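Local coordinates for protein putative adenosine kinase (Schistosoma mansoni, PDB 3VAS) that probably phosphorylates adenosine to AMP at the expense of ATP, as a ribokinase-like nucleoside kinase, at residues W173-F187 with H202-A216. Residues are numbered along the deposited sequence; the frame is centred on the assembly and turned at random.
Sequences WSLVEKAQVYYIAGF and HSLENEKLFCFNLSA. With ADN (adenosine), chain C.
Tyr182 sits at the middle of the backbone pairing: its N donates to Leu209 O and its O accepts from Cys211 N, as strands 181-185 and 209-213 run parallel, their axes 4.7 Å apart at closest approach. Leu209 N donates to Gln180 O, and Ile184 N to Cys211 O. Past the strand ends Gly186 N donates to Asn213 O at 2.7 Å.

Polar side chains gather at the N-terminal end of the pair. Lys208 stretches out fully extended beyond CG, its CD meeting the edge of the Tyr182 ring, and its NZ donates to Ala179 O (2.7 Å), nearly along that carbonyl's axis, to Glu177 O (2.9 Å) from above the carbonyl plane, and to Tyr182 OH. NZ also bonds to His202 NE2, in the imidazole plane, which helps fix that ring's rotation. Tyr182 OH in turn donates to Val176 O (2.6 Å). Through Glu177 O on one side and His202 on the other, the buried ammonium ties the end of helix 170-178 to the end of helix 189-205. Trp173 points an edge at the His202 face, planes 76° apart. On the other side of the sheet from Tyr182, Asn213 ND2 donates to Tyr183 OH (3.0 Å), amide and ring nearly perpendicular.

Apolar contacts fill in between: Ile184 CD1 lies against CE1 and CZ of Phe210, while Tyr182 CB meets its CD1. At the C-terminal end, Ser215 CB sits over the centre of the Phe187 ring in a CH-pi contact (3.7 Å to the centroid), and the adenine of adenosine lies on the opposite face.

Strand 181-185, helix 189-205 and strand 209-213 form a beta-alpha-beta unit of the ribokinase-like fold, with Phe187, just past the C-terminal end of the first strand, forming part of the adenosine pocket.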
loop_
_atom_site.group_PDB
_atom_site.type_symbol
_atom_site.label_atom_id
_atom_site.label_comp_id
_atom_site.label_asym_id
_atom_site.label_seq_id
_atom_site.Cartn_x
_atom_site.Cartn_y
_atom_site.Cartn_z
ATOM N N TRP A 173 -13.787 10.489 12.734
ATOM C CA TRP A 173 -14.363 9.170 12.956
ATOM C C TRP A 173 -15.620 8.960 12.116
ATOM O O TRP A 173 -15.967 7.826 11.782
ATOM C CB TRP A 173 -14.671 8.929 14.437
ATOM C CG TRP A 173 -15.135 7.532 14.688
ATOM C CD1 TRP A 173 -16.401 7.130 15.007
ATOM C CD2 TRP A 173 -14.345 6.338 14.607
ATOM N NE1 TRP A 173 -16.444 5.762 15.141
ATOM C CE2 TRP A 173 -15.194 5.252 14.900
ATOM C CE3 TRP A 173 -12.997 6.084 14.323
ATOM C CZ2 TRP A 173 -14.743 3.933 14.916
ATOM C CZ3 TRP A 173 -12.550 4.771 14.336
ATOM C CH2 TRP A 173 -13.421 3.714 14.632
ATOM N N SER A 174 -16.294 10.053 11.767
ATOM C CA SER A 174 -17.490 9.969 10.932
ATOM C C SER A 174 -17.172 9.482 9.512
ATOM O O SER A 174 -18.030 8.913 8.844
ATOM C CB SER A 174 -18.240 11.305 10.896
ATOM O OG SER A 174 -17.545 12.261 10.119
ATOM N N LEU A 175 -15.943 9.708 9.055
ATOM C CA LEU A 175 -15.500 9.157 7.772
ATOM C C LEU A 175 -15.346 7.639 7.857
ATOM O O LEU A 175 -15.570 6.924 6.878
ATOM C CB LEU A 175 -14.178 9.790 7.326
ATOM C CG LEU A 175 -14.177 11.297 7.054
ATOM C CD1 LEU A 175 -12.781 11.761 6.677
ATOM C CD2 LEU A 175 -15.178 11.651 5.967
ATOM N N VAL A 176 -14.961 7.150 9.033
ATOM C CA VAL A 176 -14.818 5.715 9.246
ATOM C C VAL A 176 -16.189 5.055 9.318
ATOM O O VAL A 176 -16.407 3.992 8.733
ATOM C CB VAL A 176 -14.028 5.398 10.536
ATOM C CG1 VAL A 176 -13.974 3.888 10.781
ATOM C CG2 VAL A 176 -12.625 5.984 10.462
ATOM N N GLU A 177 -17.110 5.697 10.029
ATOM C CA GLU A 177 -18.453 5.157 10.214
ATOM C C GLU A 177 -19.236 5.038 8.903
ATOM O O GLU A 177 -19.980 4.079 8.711
ATOM C CB GLU A 177 -19.232 5.979 11.254
ATOM C CG GLU A 177 -18.898 5.613 12.704
ATOM C CD GLU A 177 -19.493 6.573 13.727
ATOM O OE1 GLU A 177 -19.673 6.161 14.895
ATOM O OE2 GLU A 177 -19.771 7.742 13.375
ATOM N N LYS A 178 -19.052 5.995 7.997
ATOM C CA LYS A 178 -19.789 5.999 6.734
ATOM C C LYS A 178 -19.168 5.090 5.666
ATOM O O LYS A 178 -19.809 4.776 4.659
ATOM C CB LYS A 178 -19.924 7.423 6.183
ATOM C CG LYS A 178 -18.603 8.044 5.764
ATOM C CD LYS A 178 -18.812 9.227 4.832
ATOM C CE LYS A 178 -19.550 10.353 5.514
ATOM N NZ LYS A 178 -19.949 11.405 4.540
ATOM N N ALA A 179 -17.923 4.673 5.878
ATOM C CA ALA A 179 -17.247 3.799 4.919
ATOM C C ALA A 179 -17.759 2.367 5.004
ATOM O O ALA A 179 -18.137 1.897 6.074
ATOM C CB ALA A 179 -15.743 3.835 5.122
ATOM N N GLN A 180 -17.775 1.681 3.867
ATOM C CA GLN A 180 -18.163 0.272 3.831
ATOM C C GLN A 180 -16.948 -0.566 3.484
ATOM O O GLN A 180 -16.952 -1.790 3.642
ATOM C CB GLN A 180 -19.278 0.041 2.810
ATOM C CG GLN A 180 -20.565 0.784 3.134
ATOM C CD GLN A 180 -21.134 0.388 4.483
ATOM O OE1 GLN A 180 -21.524 1.242 5.282
ATOM N NE2 GLN A 180 -21.186 -0.914 4.745
ATOM N N VAL A 181 -15.906 0.115 3.013
ATOM C CA VAL A 181 -14.674 -0.529 2.566
ATOM C C VAL A 181 -13.455 0.192 3.131
ATOM O O VAL A 181 -13.373 1.419 3.075
ATOM C CB VAL A 181 -14.574 -0.528 1.025
ATOM C CG1 VAL A 181 -13.245 -1.123 0.570
ATOM C CG2 VAL A 181 -15.750 -1.284 0.411
ATOM N N TYR A 182 -12.511 -0.569 3.677
ATOM C CA TYR A 182 -11.266 0.007 4.175
ATOM C C TYR A 182 -10.051 -0.581 3.471
ATOM O O TYR A 182 -10.019 -1.769 3.142
ATOM C CB TYR A 182 -11.133 -0.195 5.686
ATOM C CG TYR A 182 -12.346 0.254 6.463
ATOM C CD1 TYR A 182 -12.530 1.591 6.788
ATOM C CD2 TYR A 182 -13.310 -0.655 6.865
ATOM C CE1 TYR A 182 -13.640 2.008 7.495
ATOM C CE2 TYR A 182 -14.426 -0.248 7.569
ATOM C CZ TYR A 182 -14.586 1.083 7.883
ATOM O OH TYR A 182 -15.696 1.492 8.587
ATOM N N TYR A 183 -9.061 0.267 3.220
ATOM C CA TYR A 183 -7.763 -0.194 2.763
ATOM C C TYR A 183 -6.676 0.396 3.651
ATOM O O TYR A 183 -6.508 1.615 3.698
ATOM C CB TYR A 183 -7.503 0.195 1.304
ATOM C CG TYR A 183 -6.176 -0.329 0.794
ATOM C CD1 TYR A 183 -6.056 -1.634 0.318
ATOM C CD2 TYR A 183 -5.036 0.468 0.810
ATOM C CE1 TYR A 183 -4.840 -2.126 -0.138
ATOM C CE2 TYR A 183 -3.815 -0.014 0.362
ATOM C CZ TYR A 183 -3.723 -1.309 -0.115
ATOM O OH TYR A 183 -2.511 -1.781 -0.570
ATOM N N ILE A 184 -5.954 -0.463 4.363
ATOM C CA ILE A 184 -4.787 -0.027 5.121
ATOM C C ILE A 184 -3.595 -0.946 4.852
ATOM O O ILE A 184 -3.685 -2.166 5.014
ATOM C CB ILE A 184 -5.050 0.008 6.641
ATOM C CG1 ILE A 184 -6.358 0.734 6.964
ATOM C CG2 ILE A 184 -3.885 0.676 7.365
ATOM C CD1 ILE A 184 -6.696 0.730 8.445
ATOM N N ALA A 185 -2.484 -0.355 4.426
ATOM C CA ALA A 185 -1.256 -1.108 4.184
ATOM C C ALA A 185 -0.581 -1.500 5.496
ATOM O O ALA A 185 -0.752 -0.832 6.521
ATOM C CB ALA A 185 -0.293 -0.301 3.317
ATOM N N GLY A 186 0.190 -2.584 5.450
ATOM C CA GLY A 186 0.927 -3.049 6.609
ATOM C C GLY A 186 1.883 -2.004 7.152
ATOM O O GLY A 186 2.202 -2.010 8.339
ATOM N N PHE A 187 2.335 -1.106 6.277
ATOM C CA PHE A 187 3.256 -0.033 6.642
ATOM C C PHE A 187 2.788 0.800 7.834
ATOM O O PHE A 187 3.603 1.403 8.533
ATOM C CB PHE A 187 3.467 0.903 5.452
ATOM C CG PHE A 187 4.363 0.346 4.378
ATOM C CD1 PHE A 187 3.981 0.399 3.046
ATOM C CD2 PHE A 187 5.597 -0.202 4.694
ATOM C CE1 PHE A 187 4.802 -0.102 2.052
ATOM C CE2 PHE A 187 6.421 -0.703 3.703
ATOM C CZ PHE A 187 6.022 -0.651 2.382
ATOM N N HIS A 202 -13.812 -2.184 14.153
ATOM C CA HIS A 202 -15.058 -1.556 13.723
ATOM C C HIS A 202 -15.598 -2.232 12.464
ATOM O O HIS A 202 -16.795 -2.500 12.361
ATOM C CB HIS A 202 -14.857 -0.059 13.475
ATOM C CG HIS A 202 -16.012 0.596 12.782
ATOM N ND1 HIS A 202 -17.092 1.117 13.462
ATOM C CD2 HIS A 202 -16.259 0.805 11.467
ATOM C CE1 HIS A 202 -17.953 1.622 12.596
ATOM N NE2 HIS A 202 -17.471 1.446 11.379
ATOM N N SER A 203 -14.709 -2.510 11.516
ATOM C CA SER A 203 -15.092 -3.176 10.273
ATOM C C SER A 203 -15.708 -4.552 10.526
ATOM O O SER A 203 -16.807 -4.841 10.054
ATOM C CB SER A 203 -13.891 -3.299 9.329
ATOM O OG SER A 203 -14.233 -4.008 8.145
ATOM N N LEU A 204 -15.004 -5.393 11.277
ATOM C CA LEU A 204 -15.468 -6.754 11.535
ATOM C C LEU A 204 -16.799 -6.787 12.285
ATOM O O LEU A 204 -17.694 -7.567 11.946
ATOM C CB LEU A 204 -14.417 -7.557 12.303
ATOM C CG LEU A 204 -14.634 -9.069 12.241
ATOM C CD1 LEU A 204 -14.413 -9.559 10.819
ATOM C CD2 LEU A 204 -13.726 -9.810 13.214
ATOM N N GLU A 205 -16.933 -5.938 13.300
ATOM C CA GLU A 205 -18.158 -5.904 14.090
ATOM C C GLU A 205 -19.347 -5.416 13.262
ATOM O O GLU A 205 -20.488 -5.766 13.545
ATOM C CB GLU A 205 -17.984 -5.063 15.363
ATOM C CG GLU A 205 -17.983 -3.558 15.146
ATOM C CD GLU A 205 -17.803 -2.777 16.443
ATOM O OE1 GLU A 205 -18.346 -1.653 16.547
ATOM O OE2 GLU A 205 -17.114 -3.284 17.356
ATOM N N ASN A 206 -19.075 -4.626 12.227
ATOM C CA ASN A 206 -20.136 -4.117 11.359
ATOM C C ASN A 206 -20.234 -4.833 10.012
ATOM O O ASN A 206 -20.980 -4.403 9.132
ATOM C CB ASN A 206 -19.990 -2.607 11.150
ATOM C CG ASN A 206 -20.286 -1.819 12.410
ATOM O OD1 ASN A 206 -19.428 -1.110 12.931
ATOM N ND2 ASN A 206 -21.508 -1.948 12.911
ATOM N N GLU A 207 -19.487 -5.928 9.872
ATOM C CA GLU A 207 -19.493 -6.742 8.655
ATOM C C GLU A 207 -19.161 -5.939 7.402
ATOM O O GLU A 207 -19.808 -6.084 6.365
ATOM C CB GLU A 207 -20.825 -7.481 8.486
ATOM C CG GLU A 207 -20.929 -8.757 9.311
ATOM C CD GLU A 207 -19.852 -9.771 8.949
ATOM O OE1 GLU A 207 -19.843 -10.244 7.791
ATOM O OE2 GLU A 207 -19.009 -10.087 9.818
ATOM N N LYS A 208 -18.149 -5.089 7.511
ATOM C CA LYS A 208 -17.682 -4.303 6.382
ATOM C C LYS A 208 -16.516 -5.007 5.701
ATOM O O LYS A 208 -16.141 -6.116 6.086
ATOM C CB LYS A 208 -17.276 -2.902 6.840
ATOM C CG LYS A 208 -18.422 -2.100 7.445
ATOM C CD LYS A 208 -17.964 -0.722 7.893
ATOM C CE LYS A 208 -19.112 0.084 8.484
ATOM N NZ LYS A 208 -18.733 1.503 8.719
ATOM N N LEU A 209 -15.945 -4.365 4.689
ATOM C CA LEU A 209 -14.853 -4.968 3.933
ATOM C C LEU A 209 -13.511 -4.337 4.282
ATOM O O LEU A 209 -13.247 -3.188 3.931
ATOM C CB LEU A 209 -15.108 -4.839 2.430
ATOM C CG LEU A 209 -14.149 -5.644 1.554
ATOM C CD1 LEU A 209 -14.523 -7.132 1.577
ATOM C CD2 LEU A 209 -14.119 -5.104 0.129
ATOM N N PHE A 210 -12.657 -5.096 4.960
ATOM C CA PHE A 210 -11.346 -4.595 5.346
ATOM C C PHE A 210 -10.252 -5.238 4.503
ATOM O O PHE A 210 -10.081 -6.454 4.520
ATOM C CB PHE A 210 -11.083 -4.849 6.835
ATOM C CG PHE A 210 -9.851 -4.153 7.359
ATOM C CD1 PHE A 210 -9.943 -2.889 7.920
ATOM C CD2 PHE A 210 -8.605 -4.758 7.279
ATOM C CE1 PHE A 210 -8.817 -2.242 8.400
ATOM C CE2 PHE A 210 -7.474 -4.119 7.756
ATOM C CZ PHE A 210 -7.580 -2.855 8.315
ATOM N N CYS A 211 -9.500 -4.410 3.782
ATOM C CA CYS A 211 -8.446 -4.893 2.895
ATOM C C CYS A 211 -7.067 -4.532 3.433
ATOM O O CYS A 211 -6.819 -3.387 3.813
ATOM C CB CYS A 211 -8.634 -4.322 1.486
ATOM S SG CYS A 211 -10.310 -4.555 0.820
ATOM N N PHE A 212 -6.171 -5.515 3.454
ATOM C CA PHE A 212 -4.882 -5.374 4.116
ATOM C C PHE A 212 -3.751 -5.790 3.184
ATOM O O PHE A 212 -3.861 -6.790 2.474
ATOM C CB PHE A 212 -4.875 -6.226 5.390
ATOM C CG PHE A 212 -3.593 -6.147 6.179
ATOM C CD1 PHE A 212 -3.193 -4.955 6.767
ATOM C CD2 PHE A 212 -2.805 -7.273 6.355
ATOM C CE1 PHE A 212 -2.017 -4.883 7.499
ATOM C CE2 PHE A 212 -1.624 -7.211 7.085
ATOM C CZ PHE A 212 -1.230 -6.014 7.659
ATOM N N ASN A 213 -2.671 -5.017 3.178
ATOM C CA ASN A 213 -1.509 -5.337 2.353
ATOM C C ASN A 213 -0.303 -5.713 3.223
ATOM O O ASN A 213 0.023 -5.001 4.174
ATOM C CB ASN A 213 -1.165 -4.153 1.439
ATOM C CG ASN A 213 -0.381 -4.573 0.196
ATOM O OD1 ASN A 213 0.692 -5.175 0.290
ATOM N ND2 ASN A 213 -0.925 -4.259 -0.978
ATOM N N LEU A 214 0.350 -6.828 2.905
ATOM C CA LEU A 214 1.550 -7.241 3.643
ATOM C C LEU A 214 2.679 -6.208 3.496
ATOM O O LEU A 214 3.534 -6.075 4.375
ATOM C CB LEU A 214 2.025 -8.636 3.203
ATOM C CG LEU A 214 1.078 -9.829 3.404
ATOM C CD1 LEU A 214 1.700 -11.133 2.898
ATOM C CD2 LEU A 214 0.665 -9.965 4.867
ATOM N N SER A 215 2.676 -5.499 2.370
ATOM C CA SER A 215 3.498 -4.299 2.161
ATOM C C SER A 215 5.015 -4.490 1.993
ATOM O O SER A 215 5.597 -3.947 1.054
ATOM C CB SER A 215 3.202 -3.237 3.225
ATOM O OG SER A 215 1.848 -2.830 3.151
ATOM N N ALA A 216 5.646 -5.237 2.898
ATOM C CA ALA A 216 7.099 -5.427 2.873
ATOM C C ALA A 216 7.531 -6.599 3.761
ATOM O O ALA A 216 6.922 -6.850 4.801
ATOM C CB ALA A 216 7.807 -4.149 3.313
HETATM O "O5'" ADN C . 4.855 0.943 -3.259
HETATM C "C5'" ADN C . 5.730 2.044 -3.496
HETATM C "C4'" ADN C . 5.435 3.190 -2.559
HETATM O "O4'" ADN C . 5.685 2.785 -1.204
HETATM C "C3'" ADN C . 6.259 4.467 -2.766
HETATM O "O3'" ADN C . 5.432 5.481 -3.340
HETATM C "C2'" ADN C . 6.668 4.891 -1.337
HETATM O "O2'" ADN C . 6.395 6.239 -1.023
HETATM C "C1'" ADN C . 5.862 3.944 -0.447
HETATM N N9 ADN C . 6.507 3.606 0.822
HETATM C C8 ADN C . 7.768 3.267 1.007
HETATM N N7 ADN C . 7.961 3.053 2.451
HETATM C C5 ADN C . 6.716 3.298 3.104
HETATM C C6 ADN C . 6.337 3.245 4.442
HETATM N N6 ADN C . 7.302 2.889 5.447
HETATM N N1 ADN C . 5.029 3.546 4.800
HETATM C C2 ADN C . 4.105 3.887 3.845
HETATM N N3 ADN C . 4.476 3.935 2.527
HETATM C C4 ADN C . 5.815 3.634 2.171
#